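Local coordinates for uncharacterized protein (Neisseria meningitidis MC58, PDB 2R2A) that is of unproven function but carries, in the N-terminal piece present here, a zonular occludens toxin domain of the P-loop NTPase clan that probably binds nucleotide, at residues Lys66-Asp69 and Glu70-Ser73; Ala74-Met77 and Tyr78-Lys82; Pro110-Val113 and Gln114-Asn117. One frame throughout, in Å; residues are numbered along the deposited sequence. Where two conformers were deposited one is given.

Interaction 1: Lys66-Asp69 and Glu70-Ser73; sequences KSTD and EQLS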
ATOM      1  N   LYS A  66     -19.953   2.709   1.758  1.00 31.18           N
ATOM      2  CA  LYS A  66     -19.935   3.808   0.784  0.60 31.50           C
ATOM      3  C   LYS A  66     -19.417   5.062   1.467  1.00 31.45           C
ATOM      4  O   LYS A  66     -19.604   5.220   2.675  1.00 32.41           O
ATOM      5  CB  LYS A  66     -21.356   4.114   0.269  0.60 31.34           C
ATOM      6  CG  LYS A  66     -22.057   2.972  -0.479  0.60 31.80           C
ATOM      7  CD  LYS A  66     -23.432   3.399  -1.023  0.60 31.85           C
ATOM      8  CE  LYS A  66     -24.155   2.205  -1.670  0.60 31.83           C
ATOM      9  NZ  LYS A  66     -25.540   2.506  -2.138  0.60 33.80           N
ATOM     10  N   SER A  67     -18.812   5.965   0.691  1.00 30.34           N
ATOM     11  CA  SER A  67     -18.424   7.284   1.178  1.00 30.30           C
ATOM     12  C   SER A  67     -19.640   8.230   1.317  1.00 30.55           C
ATOM     13  O   SER A  67     -20.723   7.976   0.780  1.00 29.89           O
ATOM     14  CB  SER A  67     -17.363   7.902   0.258  1.00 30.05           C
ATOM     15  OG  SER A  67     -16.186   7.091   0.247  1.00 29.41           O
ATOM     16  N   THR A  68     -19.435   9.300   2.071  1.00 31.23           N
ATOM     17  CA  THR A  68     -20.422  10.365   2.259  1.00 32.32           C
ATOM     18  C   THR A  68     -19.662  11.644   1.943  1.00 32.83           C
ATOM     19  O   THR A  68     -18.442  11.592   1.688  1.00 32.57           O
ATOM     20  CB  THR A  68     -20.919  10.368   3.723  1.00 31.93           C
ATOM     21  OG1 THR A  68     -19.811  10.605   4.604  1.00 33.96           O
ATOM     22  CG2 THR A  68     -21.551   9.021   4.089  1.00 33.07           C
ATOM     23  N   ASP A  69     -20.334  12.805   1.969  1.00 33.26           N
ATOM     24  CA  ASP A  69     -19.578  14.062   1.865  1.00 34.04           C
ATOM     25  C   ASP A  69     -18.664  14.296   3.088  1.00 34.46           C
ATOM     26  O   ASP A  69     -17.813  15.191   3.046  1.00 35.08           O
ATOM     27  CB  ASP A  69     -20.480  15.293   1.622  1.00 33.46           C
ATOM     28  CG  ASP A  69     -21.358  15.169   0.369  1.00 33.84           C
ATOM     29  OD1 ASP A  69     -22.192  14.244   0.339  1.00 37.09           O
ATOM     30  OD2 ASP A  69     -21.278  16.024  -0.556  1.00 34.55           O
ATOM     31  N   GLU A  70     -18.846  13.503   4.157  1.00 34.53           N
ATOM     32  CA  GLU A  70     -18.032  13.603   5.397  1.00 35.41           C
ATOM     33  C   GLU A  70     -16.909  12.557   5.599  1.00 34.66           C
ATOM     34  O   GLU A  70     -15.821  12.904   6.068  1.00 34.42           O
ATOM     35  CB  GLU A  70     -18.914  13.616   6.655  1.00 35.20           C
ATOM     36  CG  GLU A  70     -18.104  14.012   7.912  1.00 37.11           C
ATOM     37  CD  GLU A  70     -18.957  14.257   9.154  1.00 37.99           C
ATOM     38  OE1 GLU A  70     -19.771  15.213   9.163  1.00 40.60           O
ATOM     39  OE2 GLU A  70     -18.789  13.501  10.140  1.00 41.81           O
ATOM     40  N   GLN A  71     -17.169  11.290   5.293  1.00 34.67           N
ATOM     41  CA  GLN A  71     -16.134  10.257   5.505  1.00 34.04           C
ATOM     42  C   GLN A  71     -15.938   9.419   4.264  1.00 32.93           C
ATOM     43  O   GLN A  71     -16.905   9.145   3.523  1.00 32.63           O
ATOM     44  CB  GLN A  71     -16.474   9.322   6.668  1.00 35.18           C
ATOM     45  CG  GLN A  71     -17.107   9.998   7.874  1.00 37.72           C
ATOM     46  CD  GLN A  71     -18.105   9.089   8.553  1.00 42.03           C
ATOM     47  OE1 GLN A  71     -17.741   8.027   9.069  1.00 45.18           O
ATOM     48  NE2 GLN A  71     -19.377   9.480   8.527  1.00 41.49           N
ATOM     49  N   LEU A  72     -14.687   9.012   4.051  1.00 31.04           N
ATOM     50  CA  LEU A  72     -14.338   8.218   2.897  1.00 29.00           C
ATOM     51  C   LEU A  72     -14.209   6.741   3.250  1.00 28.43           C
ATOM     52  O   LEU A  72     -13.601   6.362   4.260  1.00 27.64           O
ATOM     53  CB  LEU A  72     -13.032   8.687   2.273  1.00 28.61           C
ATOM     54  CG  LEU A  72     -12.932  10.028   1.574  1.00 29.41           C
ATOM     55  CD1 LEU A  72     -11.504  10.124   1.033  1.00 28.02           C
ATOM     56  CD2 LEU A  72     -13.947  10.170   0.450  1.00 28.44           C
ATOM     57  N   SER A  73     -14.817   5.925   2.401  1.00 27.39           N
ATOM     58  CA  SER A  73     -14.673   4.498   2.484  1.00 26.27           C
ATOM     59  C   SER A  73     -13.641   4.090   1.446  1.00 25.60           C
ATOM     60  O   SER A  73     -13.609   4.661   0.338  1.00 25.17           O
ATOM     61  CB  SER A  73     -16.015   3.827   2.195  1.00 26.41           C
ATOM     62  OG  SER A  73     -15.839   2.421   2.097  1.00 27.74           O
TER
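T68 and S67 each present a hydroxyl to backbone N-H groups of 70-73, and T68 does so in an ST turn: its OG1 accepts from E70 N, two residues on, as well as from Q71 N. The turn reverses the chain between the loop that follows strand 55-58 and the short edge strand 72-73 of the sheet. Across it, T68 N donates to Q71 O at 2.9 Å, so the backbones of 68 and 71 are tied directly.

S67 can be followed outward. Its CB sits 3.5 Å from Q71 O, beside the rung that T68 N makes to the same oxygen. With OG beside the backbone N and anti to the carbonyl carbon (chi1 -62°), the hydroxyl reaches over to the opposite strand, where S73 N lies 2.8 Å from OG on a nearly straight line, 171° at the hydrogen. OG passes 3.4 Å from L72 CA, while L72 CD2 comes within 3.8 Å of OG. The same oxygen is also hydrogen-bonded to the carboxylate of D76, so S67 links the turn to the start of helix 77-80.

Next along the strand, S73 turns its CB toward K66 and lies 3.7 Å from K66 C; its own OG is held by L64 O and H75 N. At the exposed end of the turn, T68 OG1 serves two donors unequally: the bond from E70 N is 3.1 Å and bent to 138°, whereas Q71 N approaches the same OG1 more nearly head-on at 2.8 Å.

Interaction 2: Ala74-Met77 and Tyr78-Lys82; sequences AHDM and YEWIK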
ATOM      1  N   ALA A  74     -12.813   3.086   1.765  1.00 24.66           N
ATOM      2  CA  ALA A  74     -11.905   2.562   0.755  1.00 24.45           C
ATOM      3  C   ALA A  74     -12.706   1.857  -0.342  1.00 24.65           C
ATOM      4  O   ALA A  74     -12.187   1.614  -1.448  1.00 24.96           O
ATOM      5  CB  ALA A  74     -10.869   1.590   1.384  1.00 23.07           C
ATOM      6  N   HIS A  75     -13.961   1.522  -0.020  1.00 24.19           N
ATOM      7  CA  HIS A  75     -14.747   0.624  -0.857  1.00 25.71           C
ATOM      8  C   HIS A  75     -15.351   1.264  -2.091  1.00 26.18           C
ATOM      9  O   HIS A  75     -15.650   0.559  -3.053  1.00 27.00           O
ATOM     10  CB  HIS A  75     -15.751  -0.193  -0.025  1.00 26.14           C
ATOM     11  CG  HIS A  75     -15.074  -1.099   0.957  1.00 25.42           C
ATOM     12  ND1 HIS A  75     -14.651  -2.371   0.628  1.00 26.58           N
ATOM     13  CD2 HIS A  75     -14.691  -0.896   2.240  1.00 27.37           C
ATOM     14  CE1 HIS A  75     -14.055  -2.920   1.674  1.00 27.30           C
ATOM     15  NE2 HIS A  75     -14.053  -2.042   2.660  1.00 25.30           N
ATOM     16  N   ASP A  76     -15.516   2.590  -2.090  1.00 27.09           N
ATOM     17  CA  ASP A  76     -15.902   3.263  -3.313  1.00 27.36           C
ATOM     18  C   ASP A  76     -14.817   4.236  -3.780  1.00 27.39           C
ATOM     19  O   ASP A  76     -15.128   5.301  -4.285  1.00 26.45           O
ATOM     20  CB  ASP A  76     -17.256   3.969  -3.164  1.00 28.36           C
ATOM     21  CG  ASP A  76     -17.295   4.951  -2.009  1.00 29.08           C
ATOM     22  OD1 ASP A  76     -16.260   5.175  -1.339  1.00 28.96           O
ATOM     23  OD2 ASP A  76     -18.381   5.518  -1.774  1.00 29.80           O
HETATM   24  N   MSE A  77     -13.549   3.833  -3.618  1.00 27.23           N
HETATM   25  CA  MSE A  77     -12.404   4.615  -4.064  1.00 27.64           C
HETATM   26  C   MSE A  77     -12.502   4.911  -5.551  1.00 27.86           C
HETATM   27  O   MSE A  77     -12.091   5.977  -5.999  1.00 27.09           O
HETATM   28  CB  MSE A  77     -11.100   3.859  -3.788  1.00 27.06           C
HETATM   29  CG  MSE A  77      -9.826   4.723  -3.899  1.00 26.95           C
HETATM   30 SE   MSE A  77      -8.256   3.678  -3.391  0.60 29.07          SE
HETATM   31  CE  MSE A  77      -8.618   3.469  -1.501  1.00 25.95           C
ATOM     32  N   TYR A  78     -13.048   3.956  -6.305  1.00 27.89           N
ATOM     33  CA  TYR A  78     -13.226   4.126  -7.729  1.00 29.06           C
ATOM     34  C   TYR A  78     -14.031   5.405  -8.053  1.00 29.82           C
ATOM     35  O   TYR A  78     -13.882   5.957  -9.131  1.00 29.35           O
ATOM     36  CB  TYR A  78     -13.885   2.882  -8.352  1.00 29.24           C
ATOM     37  CG  TYR A  78     -15.326   2.655  -7.955  1.00 29.67           C
ATOM     38  CD1 TYR A  78     -15.655   1.942  -6.790  1.00 29.05           C
ATOM     39  CD2 TYR A  78     -16.370   3.120  -8.762  1.00 30.09           C
ATOM     40  CE1 TYR A  78     -16.998   1.724  -6.435  1.00 30.95           C
ATOM     41  CE2 TYR A  78     -17.692   2.918  -8.410  1.00 30.68           C
ATOM     42  CZ  TYR A  78     -17.999   2.224  -7.255  1.00 30.50           C
ATOM     43  OH  TYR A  78     -19.320   2.041  -6.928  1.00 30.20           O
ATOM     44  N   GLU A  79     -14.859   5.856  -7.107  1.00 30.54           N
ATOM     45  CA  GLU A  79     -15.668   7.062  -7.289  1.00 31.98           C
ATOM     46  C   GLU A  79     -14.849   8.313  -6.947  1.00 31.32           C
ATOM     47  O   GLU A  79     -14.470   9.068  -7.849  1.00 32.66           O
ATOM     48  CB  GLU A  79     -16.954   7.009  -6.455  1.00 31.39           C
ATOM     49  CG  GLU A  79     -18.029   6.038  -6.961  1.00 33.99           C
ATOM     50  CD  GLU A  79     -19.399   6.239  -6.284  1.00 34.30           C
ATOM     51  OE1 GLU A  79     -20.316   5.416  -6.501  1.00 38.52           O
ATOM     52  OE2 GLU A  79     -19.571   7.234  -5.543  1.00 38.59           O
ATOM     53  N   TRP A  80     -14.586   8.532  -5.659  1.00 30.40           N
ATOM     54  CA  TRP A  80     -13.906   9.740  -5.197  1.00 30.21           C
ATOM     55  C   TRP A  80     -12.452   9.947  -5.660  1.00 30.96           C
ATOM     56  O   TRP A  80     -11.982  11.082  -5.649  1.00 31.09           O
ATOM     57  CB  TRP A  80     -13.978   9.872  -3.672  1.00 29.17           C
ATOM     58  CG  TRP A  80     -13.502   8.687  -2.867  1.00 29.03           C
ATOM     59  CD1 TRP A  80     -14.275   7.669  -2.395  1.00 28.74           C
ATOM     60  CD2 TRP A  80     -12.160   8.425  -2.384  1.00 28.88           C
ATOM     61  NE1 TRP A  80     -13.511   6.782  -1.676  1.00 27.68           N
ATOM     62  CE2 TRP A  80     -12.216   7.218  -1.646  1.00 28.84           C
ATOM     63  CE3 TRP A  80     -10.924   9.087  -2.510  1.00 28.53           C
ATOM     64  CZ2 TRP A  80     -11.085   6.654  -1.024  1.00 27.09           C
ATOM     65  CZ3 TRP A  80      -9.797   8.524  -1.899  1.00 27.76           C
ATOM     66  CH2 TRP A  80      -9.886   7.310  -1.171  1.00 27.68           C
ATOM     67  N   ILE A  81     -11.734   8.878  -6.029  1.00 32.24           N
ATOM     68  CA  ILE A  81     -10.346   9.016  -6.502  1.00 33.15           C
ATOM     69  C   ILE A  81     -10.229   9.824  -7.818  1.00 34.13           C
ATOM     70  O   ILE A  81      -9.162  10.395  -8.110  1.00 34.53           O
ATOM     71  CB  ILE A  81      -9.571   7.658  -6.584  1.00 32.77           C
ATOM     72  CG1 ILE A  81      -8.068   7.866  -6.380  1.00 34.46           C
ATOM     73  CG2 ILE A  81      -9.776   6.970  -7.915  1.00 32.55           C
ATOM     74  CD1 ILE A  81      -7.624   8.204  -4.940  1.00 34.36           C
ATOM     75  N   LYS A  82     -11.321   9.882  -8.584  1.00 34.09           N
ATOM     76  CA  LYS A  82     -11.324  10.547  -9.891  1.00 34.93           C
ATOM     77  C   LYS A  82     -11.622  12.044  -9.799  1.00 34.89           C
ATOM     78  O   LYS A  82     -11.519  12.780 -10.800  1.00 35.54           O
ATOM     79  CB  LYS A  82     -12.262   9.824 -10.868  1.00 34.69           C
ATOM     80  CG  LYS A  82     -12.151   8.307 -10.696  1.00 37.26           C
ATOM     81  CD  LYS A  82     -12.314   7.488 -11.966  1.00 38.44           C
ATOM     82  CE  LYS A  82     -11.733   6.069 -11.704  1.00 39.28           C
ATOM     83  NZ  LYS A  82     -12.413   4.978 -12.469  1.00 38.68           N
TER
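M77 and W80 meet one helical turn apart at the start of the short helix 77-80, where D76 takes the N-cap position although its side chain makes no capping bond. The tight half of the contact is a CH-pi arrangement: M77 CA stands 3.7 Å from the centroid of the W80 five-membered ring, over its face. The indole is brought back over the preceding turn because W80 CG lies between its own backbone N and carbonyl carbon (chi1 53°). M77 CG then continues along the benzo side of the ring, 3.7 Å from W80 CZ2, and the selenium of this selenomethionine completes a Met-aromatic contact in an oblique position. On the inner flank, I81 N donates to M77 O at 2.9 Å, and M77 CG lies 4.0 Å from I81 CB. M77 and I81 both touch V91 of strand 90-93, which places this half against the sheet.

At the rim of the indole the carboxylate of D76 stands almost upright to the ring plane (79°), with OD1 at the ring edge. The bond from W80 NE1 to D76 OD1 is weak, 3.2 Å and strongly bent; the stronger partner of NE1 is S73 O, while OD1 is also held by S67 OG.

The solvent side, at exposed E79, is sparser. The backbone N of E79 bonds to D76 O at 2.9 Å, and its CB rests against the same oxygen. Farther out, its carboxylate comes near that of buried D76, like charges that are not in contact: D76 OD2 and E79 OE2 are 4.3 Å apart.

Interaction 3: Pro110-Val113 and Gln114-Asn117; sequences PENV and QWLN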
ATOM      1  N   PRO A 110     -15.268  -6.418  -9.723  1.00 28.62           N
ATOM      2  CA  PRO A 110     -15.968  -5.305  -9.082  1.00 28.19           C
ATOM      3  C   PRO A 110     -15.462  -3.955  -9.574  1.00 28.36           C
ATOM      4  O   PRO A 110     -14.336  -3.846 -10.038  1.00 27.03           O
ATOM      5  CB  PRO A 110     -15.620  -5.455  -7.597  1.00 28.52           C
ATOM      6  CG  PRO A 110     -15.074  -6.827  -7.446  1.00 28.75           C
ATOM      7  CD  PRO A 110     -14.433  -7.156  -8.753  1.00 28.73           C
ATOM      8  N   GLU A 111     -16.308  -2.933  -9.462  1.00 28.13           N
ATOM      9  CA  GLU A 111     -15.925  -1.597  -9.873  0.60 28.62           C
ATOM     10  C   GLU A 111     -14.688  -1.089  -9.128  1.00 28.09           C
ATOM     11  O   GLU A 111     -13.837  -0.434  -9.726  1.00 27.65           O
ATOM     12  CB  GLU A 111     -17.085  -0.638  -9.696  0.60 28.78           C
ATOM     13  CG  GLU A 111     -18.125  -0.774 -10.783  0.60 31.27           C
ATOM     14  CD  GLU A 111     -19.008   0.426 -10.849  0.60 32.92           C
ATOM     15  OE1 GLU A 111     -18.503   1.518 -11.208  0.60 34.62           O
ATOM     16  OE2 GLU A 111     -20.202   0.274 -10.525  0.60 34.56           O
ATOM     17  N   ASN A 112     -14.584  -1.412  -7.834  1.00 28.33           N
ATOM     18  CA  ASN A 112     -13.425  -0.969  -7.021  1.00 28.49           C
ATOM     19  C   ASN A 112     -12.088  -1.662  -7.347  1.00 28.13           C
ATOM     20  O   ASN A 112     -11.023  -1.279  -6.851  1.00 28.56           O
ATOM     21  CB  ASN A 112     -13.714  -1.023  -5.516  1.00 27.85           C
ATOM     22  CG  ASN A 112     -12.877  -0.005  -4.737  1.00 28.90           C
ATOM     23  OD1 ASN A 112     -12.760   1.149  -5.156  1.00 30.11           O
ATOM     24  ND2 ASN A 112     -12.304  -0.422  -3.607  1.00 24.94           N
ATOM     25  N   VAL A 113     -12.154  -2.667  -8.211  1.00 28.24           N
ATOM     26  CA  VAL A 113     -10.968  -3.305  -8.772  1.00 27.28           C
ATOM     27  C   VAL A 113     -10.729  -2.851 -10.209  1.00 28.22           C
ATOM     28  O   VAL A 113      -9.581  -2.626 -10.582  1.00 27.91           O
ATOM     29  CB  VAL A 113     -11.084  -4.872  -8.726  1.00 27.60           C
ATOM     30  CG1 VAL A 113      -9.955  -5.581  -9.496  1.00 25.09           C
ATOM     31  CG2 VAL A 113     -11.150  -5.381  -7.283  1.00 26.65           C
ATOM     32  N   GLN A 114     -11.806  -2.714 -11.009  1.00 28.42           N
ATOM     33  CA  GLN A 114     -11.700  -2.417 -12.453  0.60 29.32           C
ATOM     34  C   GLN A 114     -10.837  -1.193 -12.759  1.00 29.44           C
ATOM     35  O   GLN A 114     -10.152  -1.135 -13.789  1.00 29.96           O
ATOM     36  CB  GLN A 114     -13.093  -2.213 -13.090  0.60 29.26           C
ATOM     37  CG  GLN A 114     -13.965  -3.463 -13.102  0.60 30.08           C
ATOM     38  CD  GLN A 114     -15.277  -3.308 -13.828  0.60 29.91           C
ATOM     39  OE1 GLN A 114     -15.860  -2.221 -13.882  0.60 31.93           O
ATOM     40  NE2 GLN A 114     -15.772  -4.416 -14.374  0.60 30.32           N
ATOM     41  N   TRP A 115     -10.915  -0.197 -11.883  1.00 29.65           N
ATOM     42  CA  TRP A 115     -10.237   1.089 -12.098  1.00 29.31           C
ATOM     43  C   TRP A 115      -8.732   1.025 -11.917  1.00 29.36           C
ATOM     44  O   TRP A 115      -8.007   1.896 -12.398  1.00 27.54           O
ATOM     45  CB  TRP A 115     -10.824   2.166 -11.182  1.00 30.12           C
ATOM     46  CG  TRP A 115     -10.408   2.043  -9.763  1.00 29.37           C
ATOM     47  CD1 TRP A 115     -10.980   1.250  -8.815  1.00 30.62           C
ATOM     48  CD2 TRP A 115      -9.328   2.731  -9.113  1.00 31.23           C
ATOM     49  NE1 TRP A 115     -10.325   1.389  -7.615  1.00 29.84           N
ATOM     50  CE2 TRP A 115      -9.301   2.287  -7.769  1.00 29.20           C
ATOM     51  CE3 TRP A 115      -8.364   3.663  -9.540  1.00 31.14           C
ATOM     52  CZ2 TRP A 115      -8.369   2.760  -6.835  1.00 29.90           C
ATOM     53  CZ3 TRP A 115      -7.432   4.133  -8.610  1.00 30.73           C
ATOM     54  CH2 TRP A 115      -7.439   3.667  -7.272  1.00 30.04           C
ATOM     55  N   LEU A 116      -8.255  -0.023 -11.228  1.00 29.45           N
ATOM     56  CA  LEU A 116      -6.871  -0.099 -10.847  1.00 30.45           C
ATOM     57  C   LEU A 116      -5.968  -0.126 -12.045  1.00 32.09           C
ATOM     58  O   LEU A 116      -4.893   0.482 -12.026  1.00 31.49           O
ATOM     59  CB  LEU A 116      -6.596  -1.321  -9.957  1.00 29.92           C
ATOM     60  CG  LEU A 116      -7.222  -1.287  -8.565  1.00 28.73           C
ATOM     61  CD1 LEU A 116      -6.959  -2.598  -7.857  1.00 30.39           C
ATOM     62  CD2 LEU A 116      -6.669  -0.144  -7.753  1.00 30.21           C
ATOM     63  N   ASN A 117      -6.390  -0.821 -13.098  1.00 33.22           N
ATOM     64  CA  ASN A 117      -5.495  -0.990 -14.230  1.00 34.89           C
ATOM     65  C   ASN A 117      -5.297   0.324 -14.985  1.00 34.93           C
ATOM     66  O   ASN A 117      -4.384   0.430 -15.790  1.00 35.60           O
ATOM     67  CB  ASN A 117      -5.956  -2.118 -15.151  1.00 35.85           C
ATOM     68  CG  ASN A 117      -7.077  -1.696 -16.044  1.00 38.22           C
ATOM     69  OD1 ASN A 117      -6.853  -1.269 -17.173  1.00 43.79           O
ATOM     70  ND2 ASN A 117      -8.298  -1.770 -15.537  1.00 41.84           N
TER
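P110 O receives two backbone donors, V113 N at 3.1 Å and Q114 N at 2.9 Å, which fixes the first turn of helix 111-114 from its N-cap residue. One turn later, L116 N reaches V113 O at 3.0 Å, an i to i+3 bond that fits the 3-10 geometry into which the helix passes.

A second kind of bond uses a side chain. W115 NE1 lies 2.9 Å from N112 O, but the bond is weak, bent to 119° at the hydrogen, and the carbonyl also accepts from the indole of W100. The N112 amide runs beside the W115 ring, pointing the same way with the planes 33° apart, while its own polar atoms are used across the domain's next helical piece: OD1 takes Y78 N of helix 77-80, and ND2 gives to A74 O in the loop just before that helix. In a domain of the P-loop NTPase clan, this joins helix 111-114 to the start of helix 77-80 and the loop leading into it, beside the parallel part of the central sheet.

Apolar contacts add to these bonds. Between neighbours within 114-117, L116 CD2 sits 3.4 Å above the plane of the W115 ring, toward its rim, and both side chains touch I126 of strand 125-130. Separately, the V113 side chain touches N139 of helix 138-141.

Van der Waals contact with a carbonyl oxygen is close at L116, whose CG is beside its backbone N and anti to its carbonyl carbon (chi1 -68°): CB lies 3.3 Å and CG 3.4 Å from V113 O.

The three contacts run from surface to partly buried. Interaction 1 is mostly exposed and polar, two hydroxyls receiving backbone N-H groups at the sheet edge; interactions 2 and 3 each combine helical backbone bonds with a tryptophan folded back on the preceding turn. The tryptophans are used differently: W80 meets M77 CA with its face and D76 OD1 at its edge, while W115, across its two segments, meets N112 O at its edge. Interactions 1 and 2 are consecutive in the chain, and side-chain hydrogen bonds join interaction 1 to 2 and interaction 2 to 3, whereas interactions 1 and 3 come no nearer than about 7 Å between nearest atoms.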